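Local coordinates for protein acyl-CoA dehydrogenase (Geobacillus kaustophilus, PDB 2PG0) that probably uses bound FAD to introduce a double bond at the alpha-beta position of acyl chains, as an acyl-CoA dehydrogenase, at residues H15-A20 / N53-P58. Residues are numbered along the deposited sequence; the frame is centred on the assembly and turned at random.
Sequences HMFRAA and NGFLCP
F17, on helix 12-28, and F55, in the loop that follows helix 44-52, have the closest CA atoms of the two segments, yet these lie 10.2 Å apart, so the contact is made by the ring ends, with the backbones well apart. On the first side the backbone is regular helix, with A20 N bonded to M16 O. On the second, G54 takes positive phi (84°) and ends helix 44-52 in a Schellman motif. The two side chains run past each other in opposite directions. With CG anti to the backbone N (chi1 174°), F17 carries the end of its ring nearer the loop than its CB, and CE1 lies 3.6 Å from F55 CE1. F17 CE1 arrives at the edge of the F55 ring, near its plane. With centroids 5.8 Å apart and planes at 70°, the pair is oblique. One face of the F55 ring lies under its own segment's backbone, N53 O standing 3.7 Å above the plane, over its centre. The pair belongs to the helical N-terminal domain of the acyl-CoA dehydrogenase fold, away from the FAD sites, and ties the first helix to the loop before helix 71-84. An aromatic cluster extends it: F55 meets F21 and F24 edge-to-face, while F17 meets Y73 in the same manner and also packs on V76 and I77. Exchanging F17 for alanine would probably open a gap beside CD1 and CE1 of F55 and cost Y73 an edge-to-face partner. Beyond the rings, N95 ND2 binds F55 O and N95 OD1 accepts from C57 N, fastening the loop to helix 89-105.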
loop_
_atom_site.group_PDB
_atom_site.type_symbol
_atom_site.label_atom_id
_atom_site.label_comp_id
_atom_site.label_asym_id
_atom_site.label_seq_id
_atom_site.Cartn_x
_atom_site.Cartn_y
_atom_site.Cartn_z
ATOM N N HIS A 15 29.792 -19.062 13.809
ATOM C CA HIS A 15 28.829 -19.234 14.890
ATOM C C HIS A 15 29.464 -19.073 16.264
ATOM O O HIS A 15 28.879 -18.429 17.133
ATOM C CB HIS A 15 28.093 -20.573 14.769
ATOM C CG HIS A 15 27.223 -20.662 13.553
ATOM N ND1 HIS A 15 27.295 -21.708 12.657
ATOM C CD2 HIS A 15 26.282 -19.818 13.070
ATOM C CE1 HIS A 15 26.423 -21.511 11.684
ATOM N NE2 HIS A 15 25.795 -20.372 11.911
ATOM N N MET A 16 30.658 -19.638 16.453
ATOM C CA MET A 16 31.386 -19.424 17.711
ATOM C C MET A 16 31.865 -17.978 17.834
ATOM O O MET A 16 31.833 -17.408 18.925
ATOM C CB MET A 16 32.521 -20.438 17.970
ATOM C CG MET A 16 33.165 -21.119 16.778
ATOM S SD MET A 16 34.154 -22.597 17.224
ATOM C CE MET A 16 32.900 -23.856 17.423
ATOM N N PHE A 17 32.276 -17.387 16.713
ATOM C CA PHE A 17 32.653 -15.971 16.688
ATOM C C PHE A 17 31.499 -15.053 17.101
ATOM O O PHE A 17 31.707 -14.114 17.877
ATOM C CB PHE A 17 33.204 -15.554 15.319
ATOM C CG PHE A 17 33.480 -14.078 15.203
ATOM C CD1 PHE A 17 34.658 -13.535 15.709
ATOM C CD2 PHE A 17 32.548 -13.225 14.607
ATOM C CE1 PHE A 17 34.910 -12.165 15.612
ATOM C CE2 PHE A 17 32.796 -11.855 14.508
ATOM C CZ PHE A 17 33.970 -11.326 15.008
ATOM N N ARG A 18 30.301 -15.312 16.568
ATOM C CA ARG A 18 29.119 -14.527 16.918
ATOM C C ARG A 18 28.858 -14.548 18.423
ATOM O O ARG A 18 28.572 -13.508 19.024
ATOM C CB ARG A 18 27.871 -15.005 16.169
ATOM C CG ARG A 18 26.677 -14.057 16.329
ATOM C CD ARG A 18 25.388 -14.659 15.791
ATOM N NE ARG A 18 25.442 -14.859 14.343
ATOM C CZ ARG A 18 25.133 -13.931 13.435
ATOM N NH1 ARG A 18 24.749 -12.715 13.815
ATOM N NH2 ARG A 18 25.210 -14.221 12.140
ATOM N N ALA A 19 28.961 -15.734 19.022
ATOM C CA ALA A 19 28.751 -15.886 20.458
ATOM C C ALA A 19 29.806 -15.113 21.256
ATOM O O ALA A 19 29.474 -14.456 22.248
ATOM C CB ALA A 19 28.746 -17.367 20.848
ATOM N N ALA A 20 31.063 -15.185 20.816
ATOM C CA ALA A 20 32.163 -14.469 21.477
ATOM C C ALA A 20 31.981 -12.950 21.373
ATOM O O ALA A 20 32.181 -12.214 22.349
ATOM C CB ALA A 20 33.511 -14.887 20.893
ATOM N N ASN A 53 40.609 -6.492 20.721
ATOM C CA ASN A 53 39.931 -7.778 20.700
ATOM C C ASN A 53 39.802 -8.367 19.286
ATOM O O ASN A 53 39.263 -9.462 19.110
ATOM C CB ASN A 53 38.569 -7.664 21.394
ATOM C CG ASN A 53 38.682 -7.668 22.914
ATOM O OD1 ASN A 53 38.751 -8.729 23.538
ATOM N ND2 ASN A 53 38.699 -6.486 23.515
ATOM N N GLY A 54 40.311 -7.637 18.291
ATOM C CA GLY A 54 40.350 -8.104 16.896
ATOM C C GLY A 54 39.072 -7.872 16.099
ATOM O O GLY A 54 38.871 -8.486 15.047
ATOM N N PHE A 55 38.215 -6.975 16.580
ATOM C CA PHE A 55 36.919 -6.742 15.932
ATOM C C PHE A 55 36.922 -5.564 14.953
ATOM O O PHE A 55 35.868 -5.204 14.411
ATOM C CB PHE A 55 35.806 -6.564 16.970
ATOM C CG PHE A 55 35.697 -7.699 17.958
ATOM C CD1 PHE A 55 35.732 -9.027 17.534
ATOM C CD2 PHE A 55 35.540 -7.429 19.313
ATOM C CE1 PHE A 55 35.625 -10.075 18.450
ATOM C CE2 PHE A 55 35.427 -8.463 20.239
ATOM C CZ PHE A 55 35.478 -9.790 19.810
ATOM N N LEU A 56 38.093 -4.964 14.732
ATOM C CA LEU A 56 38.239 -3.919 13.710
ATOM C C LEU A 56 39.054 -4.423 12.533
ATOM O O LEU A 56 40.096 -5.057 12.716
ATOM C CB LEU A 56 38.881 -2.646 14.279
ATOM C CG LEU A 56 38.195 -1.911 15.428
ATOM C CD1 LEU A 56 38.936 -0.624 15.717
ATOM C CD2 LEU A 56 36.716 -1.635 15.132
ATOM N N CYS A 57 38.563 -4.141 11.326
ATOM C CA CYS A 57 39.224 -4.537 10.078
ATOM C C CYS A 57 39.794 -5.964 10.097
ATOM O O CYS A 57 40.957 -6.165 9.744
ATOM C CB CYS A 57 40.332 -3.537 9.733
ATOM S SG CYS A 57 39.772 -1.840 9.627
ATOM N N PRO A 58 38.976 -6.962 10.479
ATOM C CA PRO A 58 39.534 -8.310 10.661
ATOM C C PRO A 58 39.997 -8.956 9.345
ATOM O O PRO A 58 40.790 -9.905 9.361
ATOM C CB PRO A 58 38.370 -9.086 11.282
ATOM C CG PRO A 58 37.156 -8.392 10.791
ATOM C CD PRO A 58 37.522 -6.934 10.736
#